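Local coordinates for protein hexokinase (Schistosoma mansoni, PDB 1BDG) that catalyses the ATP-dependent phosphorylation of hexoses such as glucose, mannose and fructose to hexose 6-phosphates, probably the opening step of glycolysis, at residues V224-D229 / L386-R391; S56-T61 / E243-T248; Q7-V12 / N360-Y365; E293-I298 / E368-R373. All coordinates share one frame; numbering follows the deposited sequence.

Interaction 1. Residues V224-D229 / L386-R391; sequences VAYIED and LRRINR. With SO4 (sulfate ion), chain E.
Arg388, in the last turn of helix 357-389, reaches over the side chains of Tyr226 and Glu228 on strand 222-229. From a CB directed at the strand, Arg388 CG leaves anti to the backbone N (chi1 172°) and lies 3.7 Å from Tyr226 CE2. The next carbon, Arg388 CD, passes the phenol end of the ring obliquely, 3.4 Å from Tyr226 CZ. The chain then bends at chi3 (-87°), which brings NH1 to Glu228. There Arg388 NH1 forms a salt bridge to Glu228 OE1 over 3.0 Å, though as a hydrogen bond it is weak, with only 133° at the hydrogen. The guanidinium end also adjoins a sulfate, probably from the crystallisation liquor and shared with Lys232, but it is modelled too close for its details to be trusted. Beside this arm, Ile389 CG1 packs 3.5 Å from Tyr226 CD2. This end of the helix thus lies against the large-subdomain sheet of the actin-like ATPase fold. Tyr226 OH donates to Glu228 OE1 at 2.7 Å, on the lone pair turned away from the other carboxylate oxygen. Glu228 OE1 therefore meets both a hydroxyl and a guanidinium, which would probably stabilise the ionised carboxylate.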
# COMPACT_ATOMS: atom_id res chain seq x y z
N VAL A 224 -3.89 -5.66 -2.07
CA VAL A 224 -4.96 -5.74 -3.05
C VAL A 224 -6.18 -6.35 -2.37
O VAL A 224 -6.06 -7.05 -1.34
CB VAL A 224 -4.58 -6.66 -4.23
CG1 VAL A 224 -4.85 -8.11 -3.90
CG2 VAL A 224 -5.35 -6.27 -5.45
N ALA A 225 -7.35 -6.09 -2.94
CA ALA A 225 -8.60 -6.61 -2.43
C ALA A 225 -9.34 -6.98 -3.70
O ALA A 225 -9.16 -6.31 -4.71
CB ALA A 225 -9.33 -5.54 -1.69
N TYR A 226 -10.13 -8.04 -3.66
CA TYR A 226 -10.87 -8.46 -4.85
C TYR A 226 -12.21 -9.11 -4.49
O TYR A 226 -12.43 -9.49 -3.34
CB TYR A 226 -9.98 -9.41 -5.68
CG TYR A 226 -9.80 -10.78 -5.07
CD1 TYR A 226 -8.89 -11.00 -4.06
CD2 TYR A 226 -10.61 -11.85 -5.47
CE1 TYR A 226 -8.78 -12.26 -3.44
CE2 TYR A 226 -10.51 -13.10 -4.88
CZ TYR A 226 -9.61 -13.30 -3.86
OH TYR A 226 -9.54 -14.53 -3.25
N ILE A 227 -13.14 -9.19 -5.44
CA ILE A 227 -14.43 -9.83 -5.14
C ILE A 227 -14.27 -11.34 -5.26
O ILE A 227 -13.74 -11.83 -6.25
CB ILE A 227 -15.58 -9.35 -6.06
CG1 ILE A 227 -15.63 -7.82 -6.12
CG2 ILE A 227 -16.91 -9.80 -5.46
CD1 ILE A 227 -16.66 -7.27 -7.10
N GLU A 228 -14.72 -12.07 -4.24
CA GLU A 228 -14.61 -13.52 -4.19
C GLU A 228 -15.93 -14.25 -3.95
O GLU A 228 -16.92 -13.66 -3.56
CB GLU A 228 -13.60 -13.92 -3.10
CG GLU A 228 -13.54 -15.41 -2.70
CD GLU A 228 -12.84 -16.27 -3.71
OE1 GLU A 228 -11.61 -16.13 -3.82
OE2 GLU A 228 -13.49 -17.10 -4.39
N ASP A 229 -15.91 -15.54 -4.23
CA ASP A 229 -17.01 -16.47 -4.07
C ASP A 229 -17.12 -16.75 -2.56
O ASP A 229 -16.25 -17.39 -1.97
CB ASP A 229 -16.60 -17.73 -4.84
CG ASP A 229 -17.72 -18.71 -5.05
OD1 ASP A 229 -18.27 -19.24 -4.07
OD2 ASP A 229 -18.00 -19.02 -6.23
N LEU A 386 -6.02 -11.97 -11.10
CA LEU A 386 -6.76 -12.24 -12.32
C LEU A 386 -6.92 -13.75 -12.53
O LEU A 386 -7.87 -14.20 -13.17
CB LEU A 386 -6.05 -11.62 -13.53
CG LEU A 386 -5.89 -10.11 -13.54
CD1 LEU A 386 -5.44 -9.67 -14.90
CD2 LEU A 386 -7.19 -9.44 -13.18
N ARG A 387 -5.95 -14.52 -12.04
CA ARG A 387 -5.99 -15.97 -12.15
C ARG A 387 -6.94 -16.58 -11.14
O ARG A 387 -7.35 -17.72 -11.27
CB ARG A 387 -4.60 -16.56 -11.97
CG ARG A 387 -3.69 -16.29 -13.13
CD ARG A 387 -2.61 -17.34 -13.26
NE ARG A 387 -1.52 -16.87 -14.11
CZ ARG A 387 -0.23 -16.98 -13.80
NH1 ARG A 387 0.16 -17.55 -12.67
NH2 ARG A 387 0.68 -16.52 -14.65
N ARG A 388 -7.29 -15.79 -10.13
CA ARG A 388 -8.21 -16.21 -9.08
C ARG A 388 -9.60 -15.72 -9.45
O ARG A 388 -10.49 -16.53 -9.69
CB ARG A 388 -7.75 -15.65 -7.74
CG ARG A 388 -8.70 -15.85 -6.60
CD ARG A 388 -7.95 -15.96 -5.29
NE ARG A 388 -7.51 -17.34 -5.01
CZ ARG A 388 -8.32 -18.37 -4.73
NH1 ARG A 388 -9.64 -18.22 -4.70
NH2 ARG A 388 -7.81 -19.55 -4.48
N ILE A 389 -9.78 -14.41 -9.52
CA ILE A 389 -11.07 -13.85 -9.91
C ILE A 389 -11.63 -14.62 -11.12
O ILE A 389 -12.78 -15.04 -11.13
CB ILE A 389 -10.94 -12.33 -10.22
CG1 ILE A 389 -10.90 -11.54 -8.91
CG2 ILE A 389 -12.06 -11.84 -11.09
CD1 ILE A 389 -11.42 -10.14 -9.02
N ASN A 390 -10.77 -14.86 -12.11
CA ASN A 390 -11.12 -15.61 -13.31
C ASN A 390 -12.12 -14.95 -14.29
O ASN A 390 -12.33 -15.47 -15.40
CB ASN A 390 -11.57 -17.04 -12.92
N ARG A 391 -12.71 -13.82 -13.90
CA ARG A 391 -13.65 -13.12 -14.76
C ARG A 391 -12.92 -12.80 -16.05
O ARG A 391 -11.72 -12.53 -16.04
CB ARG A 391 -14.09 -11.81 -14.10
CG ARG A 391 -14.98 -12.01 -12.90
CD ARG A 391 -15.49 -10.70 -12.27
NE ARG A 391 -16.47 -11.04 -11.24
CZ ARG A 391 -17.16 -10.18 -10.50
NH1 ARG A 391 -16.99 -8.87 -10.65
NH2 ARG A 391 -18.03 -10.63 -9.61
S SO4 E . -9.31 -21.92 -4.96
O1 SO4 E . -7.96 -22.00 -5.46
O2 SO4 E . -9.92 -20.71 -5.44
O3 SO4 E . -10.06 -23.05 -5.45
O4 SO4 E . -9.31 -21.91 -3.52
O HOH W 1 -12.50 -16.84 -6.86

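Interaction 2. Residues S56-T61 / E243-T248; sequences SYVTKT and EVVINT
Ser56 meets Val245 where the chain, continuing beside strand 243-247 as a loop after strand 54-55, follows the edge of the large-subdomain sheet in this actin-like ATPase fold. Two backbone bonds fix the pairing. Ser56 N gives its hydrogen to Val245 O over 3.1 Å, nearly in line with the carbonyl, and Val245 N gives to Val58 O over 2.8 Å. Both polar backbone atoms of Val245 are thus satisfied, but by residues two apart, so the 56-61 side departs from regular strand pairing; Tyr57 between them has positive phi (66°).

Val245 O has a second donor. Ser56 OG lies between its own backbone N and carbonyl carbon (chi1 67°) and bonds to Val245 O at 2.6 Å, tilted 34° from the carbonyl plane. Ser56 OG also accepts a weak bond of 3.4 Å from Val58 N, so it links the turn to the strand. At the other end a water donates to Glu243 OE1 and, weakly, to Thr59 O, while Glu243 OE2 is held in a salt bridge by Arg391. Further along, Asn247 OD1 and Thr248 OG1 are both bonded to the side chain of Asn223, a substrate-binding residue, which ties this strand to the glucose site. On the apolar side Val58 and Val245 both lean on Val199 of helix 197-206. Their side chains lie alongside each other and point the same way, with Val58 CG1 4.1 Å from Val245 CG2.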
# COMPACT_ATOMS: atom_id res chain seq x y z
N SER A 56 -13.85 -8.89 4.36
CA SER A 56 -14.22 -7.55 4.79
C SER A 56 -15.72 -7.42 5.11
O SER A 56 -16.17 -6.38 5.61
CB SER A 56 -13.87 -6.57 3.69
OG SER A 56 -14.69 -6.82 2.57
N TYR A 57 -16.49 -8.46 4.79
CA TYR A 57 -17.93 -8.47 5.00
C TYR A 57 -18.69 -7.46 4.13
O TYR A 57 -19.85 -7.14 4.39
CB TYR A 57 -18.29 -8.34 6.48
CG TYR A 57 -18.22 -9.64 7.23
CD1 TYR A 57 -17.04 -10.05 7.81
CD2 TYR A 57 -19.32 -10.46 7.32
CE1 TYR A 57 -16.95 -11.26 8.47
CE2 TYR A 57 -19.25 -11.68 7.97
CZ TYR A 57 -18.06 -12.08 8.55
OH TYR A 57 -17.98 -13.29 9.21
N VAL A 58 -18.00 -6.90 3.14
CA VAL A 58 -18.64 -6.01 2.18
C VAL A 58 -18.99 -7.03 1.11
O VAL A 58 -18.11 -7.55 0.43
CB VAL A 58 -17.68 -5.00 1.54
CG1 VAL A 58 -18.39 -4.27 0.42
CG2 VAL A 58 -17.22 -4.00 2.56
N THR A 59 -20.26 -7.40 1.04
CA THR A 59 -20.68 -8.36 0.05
C THR A 59 -21.09 -7.73 -1.29
O THR A 59 -20.59 -8.13 -2.34
CB THR A 59 -21.76 -9.28 0.63
OG1 THR A 59 -22.82 -8.48 1.19
CG2 THR A 59 -21.16 -10.12 1.75
N LYS A 60 -21.91 -6.68 -1.25
CA LYS A 60 -22.36 -6.01 -2.47
C LYS A 60 -21.79 -4.59 -2.64
O LYS A 60 -22.03 -3.72 -1.79
CB LYS A 60 -23.90 -5.97 -2.50
N THR A 61 -21.09 -4.35 -3.75
CA THR A 61 -20.50 -3.04 -4.03
C THR A 61 -21.53 -1.95 -4.36
O THR A 61 -22.50 -2.19 -5.08
CB THR A 61 -19.50 -3.10 -5.19
OG1 THR A 61 -20.10 -3.79 -6.29
CG2 THR A 61 -18.20 -3.81 -4.76
N GLU A 243 -21.14 -13.32 -2.88
CA GLU A 243 -19.76 -12.81 -2.76
C GLU A 243 -19.40 -11.92 -1.57
O GLU A 243 -20.27 -11.42 -0.83
CB GLU A 243 -19.40 -12.05 -4.04
CG GLU A 243 -19.83 -12.74 -5.33
CD GLU A 243 -19.45 -11.96 -6.56
OE1 GLU A 243 -19.90 -10.80 -6.68
OE2 GLU A 243 -18.70 -12.50 -7.40
N VAL A 244 -18.10 -11.69 -1.44
CA VAL A 244 -17.51 -10.85 -0.39
C VAL A 244 -16.16 -10.29 -0.86
O VAL A 244 -15.40 -10.97 -1.56
CB VAL A 244 -17.28 -11.64 0.92
CG1 VAL A 244 -16.12 -12.63 0.75
CG2 VAL A 244 -17.01 -10.68 2.07
N VAL A 245 -15.90 -9.04 -0.52
CA VAL A 245 -14.65 -8.44 -0.91
C VAL A 245 -13.63 -8.97 0.07
O VAL A 245 -13.83 -8.87 1.28
CB VAL A 245 -14.72 -6.88 -0.87
CG1 VAL A 245 -13.37 -6.28 -1.22
CG2 VAL A 245 -15.76 -6.38 -1.86
N ILE A 246 -12.59 -9.62 -0.44
CA ILE A 246 -11.53 -10.16 0.40
C ILE A 246 -10.36 -9.21 0.50
O ILE A 246 -9.93 -8.65 -0.51
CB ILE A 246 -11.01 -11.51 -0.16
CG1 ILE A 246 -12.03 -12.63 0.07
CG2 ILE A 246 -9.70 -11.89 0.51
CD1 ILE A 246 -12.06 -13.14 1.48
N ASN A 247 -9.86 -9.00 1.71
CA ASN A 247 -8.70 -8.15 1.93
C ASN A 247 -7.54 -9.15 2.05
O ASN A 247 -7.33 -9.78 3.09
CB ASN A 247 -8.86 -7.34 3.21
CG ASN A 247 -7.62 -6.53 3.56
OD1 ASN A 247 -6.71 -6.36 2.75
ND2 ASN A 247 -7.58 -6.03 4.77
N THR A 248 -6.82 -9.31 0.94
CA THR A 248 -5.72 -10.26 0.85
C THR A 248 -4.66 -10.00 1.89
O THR A 248 -4.26 -10.92 2.60
CB THR A 248 -5.09 -10.22 -0.54
OG1 THR A 248 -4.44 -8.96 -0.74
CG2 THR A 248 -6.16 -10.40 -1.60
O HOH W 2 -20.73 -8.61 -5.62

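Interaction 3. Residues Q7-V12 / N360-Y365; sequences QLFEKV and NRIVRY
Phe9 is the bump of this contact, its ring entering a hollow formed by Arg361, Ile362 and Tyr365 on helix 357-389. The two helical segments run almost parallel, with axes 16° apart and 10.1 Å from each other at closest approach. With CG anti to the backbone N (chi1 -173°), the benzyl group of Phe9 is carried across that gap. Arg361 roofs one face of the ring: Arg361 NE stands 3.3 Å from Phe9 CD1, and Arg361 CZ is 4.2 Å from the ring centroid and close to the ring normal, a cation-pi arrangement. The guanidinium does not lie flat on the ring; the planes are 77° apart, so it presents an edge to Phe9. Tyr365 forms the end wall, taking the ring's edge on its face in a T-shaped pair, with Phe9 CZ 3.9 Å from Tyr365 CD1, displaced toward the phenol rim.

One turn later Val12 makes a smaller bump. Its two methyls part: Val12 CG2 fits against Ile362 CG1 at 3.5 Å, and Val12 CG1 reaches Tyr365 CD2 at 3.8 Å. Leu302 of helix 288-304 closes in on both Val12 and Ile362. Phe9 is thus received by three residues and Val12 by two of the same three, a near-parallel helix packing in which side chains of one helix enter hollows of the other, here joining the N-terminal helix 5-16 to the large subdomain.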
# COMPACT_ATOMS: atom_id res chain seq x y z
N GLN A 7 35.22 -0.43 -15.19
CA GLN A 7 35.44 -1.58 -14.32
C GLN A 7 34.56 -1.49 -13.06
O GLN A 7 33.94 -2.47 -12.67
CB GLN A 7 36.92 -1.71 -13.90
CG GLN A 7 37.83 -2.39 -14.92
CD GLN A 7 39.27 -2.54 -14.40
OE1 GLN A 7 40.19 -1.89 -14.89
NE2 GLN A 7 39.45 -3.38 -13.38
N LEU A 8 34.52 -0.31 -12.43
CA LEU A 8 33.72 -0.12 -11.22
C LEU A 8 32.26 -0.39 -11.50
O LEU A 8 31.58 -1.03 -10.70
CB LEU A 8 33.85 1.31 -10.69
CG LEU A 8 35.12 1.68 -9.94
CD1 LEU A 8 34.92 3.01 -9.26
CD2 LEU A 8 35.42 0.62 -8.90
N PHE A 9 31.77 0.08 -12.65
CA PHE A 9 30.38 -0.12 -13.01
C PHE A 9 30.06 -1.60 -13.18
O PHE A 9 29.03 -2.08 -12.70
CB PHE A 9 30.04 0.62 -14.28
CG PHE A 9 28.58 0.57 -14.62
CD1 PHE A 9 27.68 1.41 -13.96
CD2 PHE A 9 28.09 -0.34 -15.55
CE1 PHE A 9 26.31 1.33 -14.24
CE2 PHE A 9 26.73 -0.43 -15.84
CZ PHE A 9 25.84 0.40 -15.18
N GLU A 10 30.96 -2.35 -13.81
CA GLU A 10 30.73 -3.78 -13.98
C GLU A 10 30.63 -4.54 -12.65
O GLU A 10 30.07 -5.64 -12.61
CB GLU A 10 31.76 -4.41 -14.91
CG GLU A 10 31.26 -4.54 -16.37
CD GLU A 10 32.13 -3.80 -17.38
OE1 GLU A 10 32.22 -2.56 -17.26
OE2 GLU A 10 32.71 -4.45 -18.29
N LYS A 11 31.18 -3.97 -11.58
CA LYS A 11 31.09 -4.58 -10.26
C LYS A 11 29.65 -4.38 -9.77
O LYS A 11 28.99 -5.33 -9.29
CB LYS A 11 32.04 -3.90 -9.28
CG LYS A 11 33.46 -4.14 -9.58
CD LYS A 11 34.38 -3.34 -8.69
CE LYS A 11 35.82 -3.86 -8.84
NZ LYS A 11 36.85 -2.96 -8.25
N VAL A 12 29.16 -3.15 -9.92
CA VAL A 12 27.80 -2.82 -9.51
C VAL A 12 26.81 -3.74 -10.24
O VAL A 12 25.82 -4.19 -9.65
CB VAL A 12 27.47 -1.33 -9.79
CG1 VAL A 12 26.02 -1.02 -9.42
CG2 VAL A 12 28.39 -0.45 -9.01
N ASN A 360 27.21 8.88 -10.02
CA ASN A 360 25.89 9.19 -10.57
C ASN A 360 25.40 8.00 -11.38
O ASN A 360 24.27 7.52 -11.18
CB ASN A 360 25.97 10.43 -11.44
CG ASN A 360 26.19 11.70 -10.65
OD1 ASN A 360 26.60 12.73 -11.20
ND2 ASN A 360 25.86 11.67 -9.36
N ARG A 361 26.24 7.52 -12.28
CA ARG A 361 25.89 6.37 -13.12
C ARG A 361 25.55 5.14 -12.27
O ARG A 361 24.50 4.52 -12.45
CB ARG A 361 27.03 6.06 -14.10
CG ARG A 361 26.77 4.81 -14.89
CD ARG A 361 27.48 4.79 -16.21
NE ARG A 361 28.26 3.57 -16.40
CZ ARG A 361 28.85 3.24 -17.54
NH1 ARG A 361 28.74 4.05 -18.60
NH2 ARG A 361 29.60 2.14 -17.61
N ILE A 362 26.45 4.80 -11.34
CA ILE A 362 26.26 3.67 -10.42
C ILE A 362 24.95 3.83 -9.64
O ILE A 362 24.18 2.89 -9.54
CB ILE A 362 27.45 3.56 -9.40
CG1 ILE A 362 28.67 2.92 -10.08
CG2 ILE A 362 27.03 2.83 -8.14
CD1 ILE A 362 29.89 2.90 -9.22
N VAL A 363 24.67 5.04 -9.14
CA VAL A 363 23.45 5.29 -8.37
C VAL A 363 22.14 5.22 -9.17
O VAL A 363 21.13 4.76 -8.65
CB VAL A 363 23.55 6.61 -7.56
CG1 VAL A 363 22.23 6.95 -6.91
CG2 VAL A 363 24.58 6.46 -6.47
N ARG A 364 22.14 5.66 -10.43
CA ARG A 364 20.91 5.59 -11.24
C ARG A 364 20.60 4.13 -11.59
O ARG A 364 19.45 3.75 -11.78
CB ARG A 364 21.05 6.43 -12.53
CG ARG A 364 19.73 6.69 -13.25
CD ARG A 364 19.82 6.31 -14.72
NE ARG A 364 18.65 6.68 -15.52
CZ ARG A 364 17.42 6.17 -15.36
NH1 ARG A 364 17.18 5.27 -14.41
NH2 ARG A 364 16.43 6.55 -16.19
N TYR A 365 21.64 3.31 -11.68
CA TYR A 365 21.46 1.91 -11.98
C TYR A 365 20.87 1.23 -10.74
O TYR A 365 19.97 0.39 -10.85
CB TYR A 365 22.81 1.29 -12.36
CG TYR A 365 22.74 -0.15 -12.79
CD1 TYR A 365 22.24 -0.49 -14.05
CD2 TYR A 365 23.19 -1.17 -11.96
CE1 TYR A 365 22.21 -1.82 -14.46
CE2 TYR A 365 23.16 -2.49 -12.36
CZ TYR A 365 22.68 -2.81 -13.61
OH TYR A 365 22.68 -4.12 -14.01

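Interaction 4. Residues E293-I298 / E368-R373; sequences ELVRHI and EMVVKR
Val370 is the centre of the contact, its two methyls meeting three side chains of helix 288-304. Val370 CG1, anti to the backbone N (chi1 174°), touches Leu294 CD1 at 3.8 Å and lies equally near Leu294 CB. The other methyl, Val370 CG2, faces the opposite helix further along: it lies 3.5 Å from Ile298 CD1, the two side chains sliding past each other in opposite directions, and 4.0 Å from Val295 CG2. Leu294 also meets a charged group. Leu294 CD1 sits 3.3 Å from Arg373 NH2, in the plane of the guanidinium and at its edge, with the two side chains crossing at about a right angle. Arg373 gets there through a bend at chi3, and its NH1 is held in a salt bridge by Asp267 of helix 265-272, which also touches Leu294.

The helices carrying these groups run roughly antiparallel, at 145°, with axes 9.8 Å apart in the short segments. They form part of the helical layer of the large subdomain, and Val295 comes within about 4 Å, side chain to side chain, of Leu328, which by similarity belongs to the ATP site.

Behind this first shell, helix 288-304 is braced on itself. Arg296 grips Glu293 side-on, Arg296 NH2 to Glu293 OE2 at 2.8 Å and NE to OE1, both oxygens being approached from above the carboxylate plane. His297 ND1 bonds to Glu293 O at 2.9 Å, from the face of that carbonyl opposite to the one used by His297 N.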
# COMPACT_ATOMS: atom_id res chain seq x y z
N GLU A 293 14.79 3.09 0.76
CA GLU A 293 15.69 2.53 1.74
C GLU A 293 16.54 1.45 1.08
O GLU A 293 17.70 1.24 1.46
CB GLU A 293 14.89 1.99 2.93
CG GLU A 293 15.67 1.76 4.24
CD GLU A 293 16.43 2.99 4.79
OE1 GLU A 293 16.43 4.08 4.17
OE2 GLU A 293 17.07 2.84 5.86
N LEU A 294 16.02 0.80 0.04
CA LEU A 294 16.78 -0.24 -0.63
C LEU A 294 18.01 0.32 -1.32
O LEU A 294 19.09 -0.26 -1.23
CB LEU A 294 15.91 -1.03 -1.63
CG LEU A 294 15.31 -2.35 -1.11
CD1 LEU A 294 14.39 -2.97 -2.12
CD2 LEU A 294 16.43 -3.30 -0.74
N VAL A 295 17.84 1.44 -2.03
CA VAL A 295 18.95 2.09 -2.73
C VAL A 295 19.95 2.65 -1.73
O VAL A 295 21.13 2.70 -2.01
CB VAL A 295 18.49 3.23 -3.63
CG1 VAL A 295 19.67 3.74 -4.43
CG2 VAL A 295 17.39 2.75 -4.56
N ARG A 296 19.47 3.08 -0.57
CA ARG A 296 20.38 3.59 0.45
C ARG A 296 21.24 2.44 0.95
O ARG A 296 22.45 2.59 1.11
CB ARG A 296 19.64 4.18 1.65
CG ARG A 296 20.54 5.11 2.48
CD ARG A 296 19.87 5.65 3.70
NE ARG A 296 19.49 4.58 4.60
CZ ARG A 296 20.29 4.06 5.52
NH1 ARG A 296 21.52 4.54 5.68
NH2 ARG A 296 19.87 3.03 6.25
N HIS A 297 20.61 1.29 1.22
CA HIS A 297 21.34 0.12 1.69
C HIS A 297 22.37 -0.33 0.67
O HIS A 297 23.48 -0.63 1.04
CB HIS A 297 20.39 -1.01 2.04
CG HIS A 297 19.87 -0.93 3.43
ND1 HIS A 297 18.86 -0.07 3.80
CD2 HIS A 297 20.28 -1.53 4.57
CE1 HIS A 297 18.67 -0.14 5.11
NE2 HIS A 297 19.52 -1.03 5.60
N ILE A 298 22.00 -0.35 -0.60
CA ILE A 298 22.93 -0.75 -1.63
C ILE A 298 24.10 0.23 -1.60
O ILE A 298 25.26 -0.18 -1.51
CB ILE A 298 22.26 -0.73 -3.02
CG1 ILE A 298 21.11 -1.75 -3.05
CG2 ILE A 298 23.29 -1.02 -4.11
CD1 ILE A 298 19.98 -1.38 -3.99
N GLU A 368 17.07 2.18 -10.78
CA GLU A 368 16.42 1.43 -11.86
C GLU A 368 16.21 -0.05 -11.48
O GLU A 368 15.13 -0.60 -11.71
CB GLU A 368 17.27 1.50 -13.15
CG GLU A 368 16.80 0.58 -14.26
CD GLU A 368 17.85 0.35 -15.35
OE1 GLU A 368 18.84 -0.37 -15.11
OE2 GLU A 368 17.65 0.86 -16.48
N MET A 369 17.23 -0.68 -10.93
CA MET A 369 17.14 -2.08 -10.53
C MET A 369 16.03 -2.26 -9.52
O MET A 369 15.11 -3.05 -9.72
CB MET A 369 18.45 -2.58 -9.92
CG MET A 369 19.60 -2.74 -10.90
SD MET A 369 19.12 -3.56 -12.39
CE MET A 369 19.59 -5.23 -12.04
N VAL A 370 16.11 -1.49 -8.44
CA VAL A 370 15.13 -1.57 -7.38
C VAL A 370 13.72 -1.26 -7.82
O VAL A 370 12.80 -1.99 -7.51
CB VAL A 370 15.52 -0.64 -6.22
CG1 VAL A 370 14.43 -0.61 -5.15
CG2 VAL A 370 16.87 -1.10 -5.64
N VAL A 371 13.56 -0.18 -8.58
CA VAL A 371 12.24 0.24 -9.05
C VAL A 371 11.64 -0.67 -10.11
O VAL A 371 10.42 -0.81 -10.18
CB VAL A 371 12.29 1.74 -9.51
CG1 VAL A 371 11.42 1.96 -10.75
CG2 VAL A 371 11.85 2.66 -8.37
N LYS A 372 12.50 -1.28 -10.92
CA LYS A 372 12.06 -2.19 -11.98
C LYS A 372 11.43 -3.46 -11.41
O LYS A 372 10.37 -3.89 -11.85
CB LYS A 372 13.24 -2.58 -12.86
CG LYS A 372 13.33 -1.85 -14.18
CD LYS A 372 13.57 -2.80 -15.35
N ARG A 373 12.12 -4.06 -10.44
CA ARG A 373 11.65 -5.27 -9.78
C ARG A 373 10.40 -4.99 -8.94
O ARG A 373 9.55 -5.87 -8.77
CB ARG A 373 12.73 -5.81 -8.87
CG ARG A 373 12.35 -7.06 -8.11
CD ARG A 373 13.40 -7.40 -7.08
NE ARG A 373 13.48 -6.41 -6.01
CZ ARG A 373 14.06 -6.63 -4.83
NH1 ARG A 373 14.62 -7.80 -4.57
NH2 ARG A 373 14.06 -5.67 -3.92

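In the fold
Helix 357-389 is the common thread: along it come 360-365 of interaction 3, 368-373 of interaction 4 and 386-391 of interaction 1. The centres of interactions 3 and 4 are about 13 Å apart, and that of interaction 1 is about 30 Å from that of interaction 4, so the helix spans from the N-terminal helix 5-16 to the large-subdomain sheet. There interactions 1 and 2, centres about 11 Å apart, lie on neighbouring antiparallel strands 222-229 and 243-247, joined by backbone bonds. Interactions 2 and 3 have centres about 46 Å apart, across the chain's centre. Distant sequence is thereby gathered: residues 7-12 and 56-61 pack on elements of the large subdomain, whose sheet borders the glucose site.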